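Local coordinates for exopolyphosphatase (Cytophaga hutchinsonii, PDB 3MDQ), which probably hydrolyses inorganic polyphosphate from the chain end, releasing orthophosphate, as an exopolyphosphatase of the Ppx/GppA family, at residues G12-I20 against V32-G41; G48-L59 against S87-I98. All coordinates share one frame; numbering follows the deposited sequence.

Contact 1. Residues G12-I20 against V32-G41; sequences GTNTFHLLI and VNEKSAVGLG. With SO4 (sulfate ion), chain D; SO4 (sulfate ion), chain E; SO4 (sulfate ion), chain F.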
# COMPACT_ATOMS: atom_id res chain seq x y z
N GLY A 12 4.26 7.50 -0.32
CA GLY A 12 4.61 6.12 -0.65
C GLY A 12 5.76 6.03 -1.62
O GLY A 12 6.17 7.00 -2.24
N THR A 13 6.32 4.84 -1.75
CA THR A 13 7.48 4.63 -2.58
C THR A 13 7.17 4.88 -4.07
O THR A 13 7.97 5.47 -4.78
CB THR A 13 8.01 3.18 -2.36
OG1 THR A 13 8.39 3.04 -0.98
CG2 THR A 13 9.17 2.82 -3.30
N ASN A 14 6.03 4.43 -4.56
CA ASN A 14 5.63 4.66 -5.92
C ASN A 14 4.69 5.85 -6.05
O ASN A 14 4.86 6.69 -6.94
CB ASN A 14 4.96 3.41 -6.50
CG ASN A 14 5.92 2.29 -6.73
OD1 ASN A 14 7.13 2.40 -6.56
ND2 ASN A 14 5.35 1.15 -7.08
N THR A 15 3.66 5.87 -5.22
CA THR A 15 2.55 6.78 -5.35
C THR A 15 2.37 7.58 -4.09
O THR A 15 2.44 7.04 -2.97
CB THR A 15 1.28 5.97 -5.63
OG1 THR A 15 1.50 5.19 -6.82
CG2 THR A 15 0.03 6.90 -5.78
N PHE A 16 2.18 8.91 -4.23
CA PHE A 16 1.84 9.76 -3.09
C PHE A 16 0.33 9.93 -3.10
O PHE A 16 -0.25 10.07 -4.15
CB PHE A 16 2.48 11.17 -3.20
CG PHE A 16 3.94 11.26 -2.85
CD1 PHE A 16 4.76 10.17 -2.80
CD2 PHE A 16 4.55 12.50 -2.63
CE1 PHE A 16 6.10 10.28 -2.47
CE2 PHE A 16 5.89 12.59 -2.33
CZ PHE A 16 6.68 11.47 -2.27
N HIS A 17 -0.26 9.97 -1.90
CA HIS A 17 -1.71 10.14 -1.75
C HIS A 17 -2.02 11.32 -0.89
O HIS A 17 -1.31 11.59 0.11
CB HIS A 17 -2.32 8.90 -1.08
CG HIS A 17 -2.14 7.65 -1.87
ND1 HIS A 17 -3.06 7.25 -2.82
CD2 HIS A 17 -1.13 6.75 -1.91
CE1 HIS A 17 -2.63 6.12 -3.38
NE2 HIS A 17 -1.47 5.80 -2.85
N LEU A 18 -3.12 12.01 -1.21
CA LEU A 18 -3.64 13.11 -0.45
C LEU A 18 -5.11 12.82 -0.14
O LEU A 18 -5.90 12.64 -1.04
CB LEU A 18 -3.56 14.44 -1.22
CG LEU A 18 -4.25 15.64 -0.57
CD1 LEU A 18 -3.66 16.07 0.81
CD2 LEU A 18 -4.17 16.84 -1.56
N LEU A 19 -5.43 12.80 1.14
CA LEU A 19 -6.80 12.65 1.62
C LEU A 19 -7.19 13.85 2.47
O LEU A 19 -6.52 14.16 3.45
CB LEU A 19 -6.92 11.39 2.47
CG LEU A 19 -8.30 11.08 3.06
CD1 LEU A 19 -9.26 10.69 1.99
CD2 LEU A 19 -8.17 9.90 4.10
N ILE A 20 -8.28 14.53 2.11
CA ILE A 20 -8.79 15.63 2.89
C ILE A 20 -10.21 15.27 3.30
O ILE A 20 -11.01 14.89 2.44
CB ILE A 20 -8.79 16.97 2.14
CG1 ILE A 20 -7.37 17.34 1.75
CG2 ILE A 20 -9.41 18.09 3.06
CD1 ILE A 20 -7.23 18.59 0.81
N VAL A 32 -11.39 15.33 -0.68
CA VAL A 32 -10.38 15.08 -1.72
C VAL A 32 -9.74 13.72 -1.44
O VAL A 32 -9.42 13.41 -0.29
CB VAL A 32 -9.24 16.14 -1.67
CG1 VAL A 32 -8.11 15.81 -2.67
CG2 VAL A 32 -9.79 17.56 -1.91
N ASN A 33 -9.59 12.91 -2.49
CA ASN A 33 -8.82 11.69 -2.44
C ASN A 33 -8.07 11.66 -3.77
O ASN A 33 -8.65 11.32 -4.79
CB ASN A 33 -9.74 10.50 -2.26
CG ASN A 33 -8.97 9.20 -2.07
OD1 ASN A 33 -7.79 9.13 -2.39
ND2 ASN A 33 -9.63 8.19 -1.53
N GLU A 34 -6.78 12.04 -3.73
CA GLU A 34 -5.96 12.33 -4.90
C GLU A 34 -4.71 11.45 -4.84
O GLU A 34 -4.24 11.17 -3.75
CB GLU A 34 -5.52 13.81 -4.83
CG GLU A 34 -4.72 14.33 -5.99
CD GLU A 34 -5.48 15.36 -6.78
OE1 GLU A 34 -6.59 15.73 -6.34
OE2 GLU A 34 -4.97 15.81 -7.82
N LYS A 35 -4.19 11.02 -5.99
CA LYS A 35 -2.91 10.34 -6.02
C LYS A 35 -2.02 10.95 -7.09
O LYS A 35 -2.48 11.59 -8.05
CB LYS A 35 -3.07 8.85 -6.31
CG LYS A 35 -3.60 8.54 -7.69
CD LYS A 35 -3.78 7.01 -7.90
CE LYS A 35 -4.80 6.73 -9.02
NZ LYS A 35 -5.40 5.38 -8.93
N SER A 36 -0.72 10.72 -6.93
CA SER A 36 0.25 11.20 -7.89
C SER A 36 1.40 10.23 -7.91
O SER A 36 1.93 9.86 -6.84
CB SER A 36 0.70 12.59 -7.42
OG SER A 36 1.78 13.11 -8.19
N ALA A 37 1.79 9.79 -9.11
CA ALA A 37 2.90 8.87 -9.26
C ALA A 37 4.21 9.66 -9.13
O ALA A 37 4.40 10.71 -9.79
CB ALA A 37 2.81 8.13 -10.62
N VAL A 38 5.04 9.26 -8.17
CA VAL A 38 6.27 9.95 -7.86
C VAL A 38 7.48 9.07 -8.12
O VAL A 38 8.52 9.57 -8.55
CB VAL A 38 6.27 10.41 -6.37
CG1 VAL A 38 7.66 10.91 -5.94
CG2 VAL A 38 5.22 11.55 -6.19
N GLY A 39 7.41 7.78 -7.85
CA GLY A 39 8.58 6.95 -8.09
C GLY A 39 9.76 7.34 -7.24
O GLY A 39 10.86 7.48 -7.75
N LEU A 40 9.53 7.45 -5.95
CA LEU A 40 10.56 7.81 -4.98
C LEU A 40 11.65 6.74 -4.94
O LEU A 40 12.82 7.01 -4.61
CB LEU A 40 9.90 8.03 -3.60
CG LEU A 40 10.57 8.95 -2.64
CD1 LEU A 40 10.86 10.34 -3.26
CD2 LEU A 40 9.70 9.00 -1.38
N GLY A 41 11.29 5.50 -5.24
CA GLY A 41 12.25 4.39 -5.15
C GLY A 41 13.08 4.20 -6.41
O GLY A 41 14.18 3.63 -6.37
S SO4 D . 5.09 1.83 -0.04
O1 SO4 D . 5.94 0.62 0.11
O2 SO4 D . 4.80 2.11 -1.48
O3 SO4 D . 3.83 1.59 0.69
O4 SO4 D . 5.88 2.80 0.69
S SO4 E . 1.59 1.47 -6.25
O1 SO4 E . 2.49 1.38 -7.45
O2 SO4 E . 2.24 1.40 -4.97
O3 SO4 E . 0.70 0.27 -6.28
O4 SO4 E . 0.75 2.68 -6.27
S SO4 F . -4.91 3.46 -6.00
O1 SO4 F . -4.28 3.65 -7.30
O2 SO4 F . -3.88 3.47 -4.97
O3 SO4 F . -5.60 2.17 -6.01
O4 SO4 F . -5.87 4.54 -5.74
O HOH W 1 9.55 3.80 -7.09
O HOH W 2 -5.30 8.92 -2.55
O HOH W 3 -5.88 6.84 -4.14
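V38 sets its CG2 methyl over the centre of one face of the F16 ring, 3.6 Å from the centroid and 14° off the normal, a CH-pi contact. L40 meets the same ring in its plane, CD2 lying 4.0 Å from F16 CE1, and the carbonyl O of G12 is at the edge too. The H17 ring carries its polar neighbours on the edge: waters 2 and 3 both bond ND1 and also reach the side-chain OD1 of N33, water 3 only weakly. K35 CB lies obliquely to this ring, 3.8 Å from H17 ND1. With CG between backbone N and carbonyl carbon (chi1 66°) and the rest of the chain extended, K35 carries its NZ to 2.6 Å from O1 of the chain F sulfate. The backbones pair antiparallel, F16, L18 and I20 exchanging bonds with S36, E34 and V32. Beyond the strands the carbonyl O of N14 takes two N-H groups, V38 N and G39 N, each at 2.9 Å. F16, L18 and V38 face helix 52-71, and S36 OG bonds T61. T15, H17 and K35 lie on the other face with the sulfates: T15 OG1 donates to O4 of the chain E ion at 2.7 Å, and N14 ND2 bonds its O1 at 2.9 Å. T13 holds the chain D sulfate by backbone N and OG1, while G140, G141 and S142 bind sulfate from the facing domain. This beta hairpin, with its anion-binding turn before strand 15-20, is consistent with the first phosphate loop of the actin-like ATPase fold.

Contact 2. Residues G48-L59 against S87-I98; sequences GFITEEAMDRAL and SGSNKQVLIDRI
N90 has its CG between backbone N and carbonyl carbon (chi1 60°), which turns the amide onto the backbone of I50, and L94, with CG anti to its backbone N, parts its two methyls, CD1 against helix 52-59 and CD2 against I50 of the loop before it. The N90 amide grips I50 twice: OD1 accepts from I50 N on a lone pair at 2.9 Å, and ND2 donates to I50 O at 2.8 Å, almost straight at 177° and in both the amide and carbonyl planes. A leucine here would probably leave I50 N and I50 O without these mates and free the turn at 88-91 to shift against the loop before helix 52-59. Next to this, S89 N bonds G48 O. M55, a selenomethionine, rests its SE 3.8 Å from V93 CG1, and the bend at chi3 brings its CE to 3.5 Å from N90 ND2. L59 and L94 run antiparallel alongside each other, tightly packed, with L59 CD2 only 3.4 Å from L94 CD1. On the outer side of the helix pair E52 and R97 form a salt bridge, E52 OE1 taking R97 NH1 at 3.0 Å on its syn side, the carboxylate and guanidinium planes clearly inclined to each other. V93 CG1 lies over one guanidinium face, off its centre, and water 5 joins R97 NH1 to D56 OD1. The helix segments run roughly parallel, 28° apart and 10.6 Å between axes; L94 and I98 reach M11 of strand 5-11, I95 and I98 pack on strand 106-108, and A58 touches V38 and L40.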
# COMPACT_ATOMS: atom_id res chain seq x y z
N GLY A 48 19.99 2.23 -1.35
CA GLY A 48 19.93 2.97 -0.09
C GLY A 48 19.91 4.47 -0.19
O GLY A 48 20.28 5.13 0.75
N PHE A 49 19.49 5.03 -1.34
CA PHE A 49 19.35 6.50 -1.49
C PHE A 49 18.17 6.89 -2.35
O PHE A 49 17.56 6.05 -3.03
CB PHE A 49 20.66 7.14 -1.98
CG PHE A 49 21.06 6.70 -3.36
CD1 PHE A 49 20.52 7.27 -4.47
CD2 PHE A 49 21.94 5.67 -3.51
CE1 PHE A 49 20.85 6.85 -5.75
CE2 PHE A 49 22.29 5.23 -4.78
CZ PHE A 49 21.76 5.84 -5.89
N ILE A 50 17.84 8.20 -2.32
CA ILE A 50 16.81 8.76 -3.15
C ILE A 50 17.52 9.63 -4.23
O ILE A 50 18.33 10.50 -3.88
CB ILE A 50 15.83 9.59 -2.33
CG1 ILE A 50 15.24 8.78 -1.18
CG2 ILE A 50 14.68 10.12 -3.22
CD1 ILE A 50 14.43 9.74 -0.16
N THR A 51 17.22 9.45 -5.51
CA THR A 51 17.92 10.19 -6.53
C THR A 51 17.46 11.64 -6.54
O THR A 51 16.38 11.99 -6.01
CB THR A 51 17.64 9.62 -7.92
OG1 THR A 51 16.24 9.81 -8.26
CG2 THR A 51 18.01 8.13 -7.99
N GLU A 52 18.25 12.49 -7.16
CA GLU A 52 17.82 13.87 -7.36
C GLU A 52 16.54 13.97 -8.19
O GLU A 52 15.68 14.83 -7.90
CB GLU A 52 18.90 14.72 -8.03
CG GLU A 52 20.12 14.97 -7.20
CD GLU A 52 19.87 15.89 -6.01
OE1 GLU A 52 18.94 16.76 -6.04
OE2 GLU A 52 20.63 15.73 -5.01
N GLU A 53 16.41 13.13 -9.21
CA GLU A 53 15.22 13.18 -10.04
C GLU A 53 13.99 12.82 -9.24
O GLU A 53 12.94 13.43 -9.40
CB GLU A 53 15.38 12.29 -11.28
CG GLU A 53 16.39 12.94 -12.27
CD GLU A 53 16.96 12.02 -13.31
OE1 GLU A 53 16.26 11.09 -13.75
OE2 GLU A 53 18.13 12.26 -13.69
N ALA A 54 14.13 11.81 -8.37
CA ALA A 54 13.03 11.36 -7.53
C ALA A 54 12.67 12.44 -6.52
O ALA A 54 11.49 12.69 -6.29
CB ALA A 54 13.38 10.02 -6.83
N MSE A 55 13.67 13.11 -5.92
CA MSE A 55 13.39 14.20 -4.98
C MSE A 55 12.66 15.33 -5.67
O MSE A 55 11.73 15.91 -5.09
CB MSE A 55 14.66 14.71 -4.27
CG MSE A 55 15.22 13.67 -3.35
SE MSE A 55 16.55 14.31 -2.09
CE MSE A 55 18.10 14.24 -3.31
N ASP A 56 13.06 15.65 -6.90
CA ASP A 56 12.39 16.69 -7.67
C ASP A 56 10.93 16.34 -8.00
O ASP A 56 10.04 17.19 -7.91
CB ASP A 56 13.18 17.00 -8.94
CG ASP A 56 14.42 17.82 -8.65
OD1 ASP A 56 14.55 18.32 -7.51
OD2 ASP A 56 15.27 17.93 -9.55
N ARG A 57 10.67 15.08 -8.35
CA ARG A 57 9.29 14.63 -8.56
C ARG A 57 8.48 14.75 -7.26
O ARG A 57 7.32 15.17 -7.28
CB ARG A 57 9.21 13.20 -9.12
CG ARG A 57 9.73 13.04 -10.53
CD ARG A 57 9.51 11.64 -11.07
NE ARG A 57 10.21 10.56 -10.39
CZ ARG A 57 11.42 10.11 -10.69
NH1 ARG A 57 12.14 10.63 -11.69
NH2 ARG A 57 11.91 9.08 -10.02
N ALA A 58 9.08 14.32 -6.16
CA ALA A 58 8.41 14.41 -4.85
C ALA A 58 8.01 15.86 -4.50
O ALA A 58 6.88 16.11 -4.08
CB ALA A 58 9.29 13.79 -3.70
N LEU A 59 8.95 16.78 -4.69
CA LEU A 59 8.68 18.19 -4.43
C LEU A 59 7.61 18.75 -5.36
O LEU A 59 6.75 19.52 -4.93
CB LEU A 59 9.93 19.07 -4.49
CG LEU A 59 10.70 19.25 -3.20
CD1 LEU A 59 9.91 20.13 -2.27
CD2 LEU A 59 11.00 17.94 -2.54
N SER A 87 14.38 4.48 4.49
CA SER A 87 15.45 3.67 3.97
C SER A 87 16.59 4.50 3.38
O SER A 87 17.75 4.06 3.37
CB SER A 87 14.87 2.77 2.87
OG SER A 87 15.80 1.80 2.48
N GLY A 88 16.26 5.68 2.87
CA GLY A 88 17.19 6.51 2.12
C GLY A 88 18.19 7.23 2.98
O GLY A 88 17.83 7.91 3.99
N SER A 89 19.47 7.04 2.66
CA SER A 89 20.53 7.64 3.46
C SER A 89 20.45 9.15 3.45
O SER A 89 20.81 9.80 4.43
CB SER A 89 21.91 7.22 2.97
OG SER A 89 22.08 7.65 1.63
N ASN A 90 19.89 9.70 2.38
CA ASN A 90 19.75 11.13 2.21
C ASN A 90 18.32 11.62 2.47
O ASN A 90 17.95 12.69 2.03
CB ASN A 90 20.22 11.57 0.83
CG ASN A 90 19.45 10.92 -0.35
OD1 ASN A 90 18.84 9.88 -0.21
ND2 ASN A 90 19.54 11.54 -1.52
N LYS A 91 17.54 10.88 3.24
CA LYS A 91 16.19 11.34 3.59
C LYS A 91 16.11 12.75 4.15
O LYS A 91 15.15 13.47 3.88
CB LYS A 91 15.53 10.38 4.53
CG LYS A 91 16.06 10.35 5.93
CD LYS A 91 15.26 9.38 6.87
CE LYS A 91 15.76 9.41 8.33
NZ LYS A 91 17.18 8.98 8.50
N GLN A 92 17.08 13.17 4.95
CA GLN A 92 16.98 14.47 5.57
C GLN A 92 17.10 15.58 4.53
O GLN A 92 16.59 16.67 4.75
CB GLN A 92 18.04 14.69 6.65
CG GLN A 92 17.70 15.82 7.63
CD GLN A 92 16.44 15.52 8.41
OE1 GLN A 92 16.27 14.39 8.90
NE2 GLN A 92 15.54 16.48 8.50
N VAL A 93 17.81 15.34 3.43
CA VAL A 93 17.85 16.34 2.36
C VAL A 93 16.42 16.59 1.85
O VAL A 93 16.00 17.74 1.70
CB VAL A 93 18.75 15.87 1.18
CG1 VAL A 93 18.60 16.79 -0.03
CG2 VAL A 93 20.24 15.78 1.64
N LEU A 94 15.72 15.51 1.54
CA LEU A 94 14.32 15.59 1.06
C LEU A 94 13.40 16.24 2.10
O LEU A 94 12.60 17.13 1.75
CB LEU A 94 13.80 14.23 0.63
CG LEU A 94 12.33 14.20 0.15
CD1 LEU A 94 12.14 15.17 -1.02
CD2 LEU A 94 11.90 12.73 -0.25
N ILE A 95 13.51 15.83 3.36
CA ILE A 95 12.67 16.35 4.43
C ILE A 95 12.89 17.85 4.58
O ILE A 95 11.94 18.61 4.69
CB ILE A 95 12.97 15.59 5.72
CG1 ILE A 95 12.46 14.15 5.59
CG2 ILE A 95 12.32 16.26 6.96
CD1 ILE A 95 12.90 13.25 6.73
N ASP A 96 14.13 18.29 4.52
CA ASP A 96 14.44 19.72 4.72
C ASP A 96 13.97 20.54 3.50
O ASP A 96 13.47 21.67 3.65
CB ASP A 96 15.93 19.92 4.94
CG ASP A 96 16.38 19.44 6.32
OD1 ASP A 96 15.54 19.02 7.16
OD2 ASP A 96 17.61 19.46 6.55
N ARG A 97 14.11 19.97 2.30
CA ARG A 97 13.61 20.65 1.08
C ARG A 97 12.09 20.81 1.15
O ARG A 97 11.57 21.86 0.80
CB ARG A 97 14.06 19.95 -0.20
CG ARG A 97 15.55 20.03 -0.49
CD ARG A 97 15.94 19.29 -1.78
NE ARG A 97 17.38 19.22 -2.03
CZ ARG A 97 17.94 18.52 -3.03
NH1 ARG A 97 17.19 17.85 -3.87
NH2 ARG A 97 19.25 18.48 -3.16
N ILE A 98 11.39 19.79 1.63
CA ILE A 98 9.94 19.86 1.79
C ILE A 98 9.54 20.96 2.79
O ILE A 98 8.60 21.73 2.57
CB ILE A 98 9.32 18.49 2.17
CG1 ILE A 98 9.53 17.52 1.01
CG2 ILE A 98 7.83 18.65 2.57
CD1 ILE A 98 9.25 16.02 1.35
O HOH W 4 21.05 3.76 3.11
O HOH W 5 14.41 18.24 -4.72

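In the fold
Contacts 1 and 2 follow one another along the chain, the hairpin of contact 1 leading through a loop into helix 52-71 of contact 2, and their centres lie about 15 Å apart. R57 ties them: its NE probably bonds V38 O at 2.7 Å and its NH2 probably bonds G39 O at 3.0 Å. Packing adds to this, with A54 CB 3.7 Å from G39 O. Contact 1 carries the sulfates, which may mark where phosphate groups of the substrate bind, and its centre is about 10 Å from that of the chain. Contact 2, about 20 Å out, joins two helices against the same five-stranded sheet.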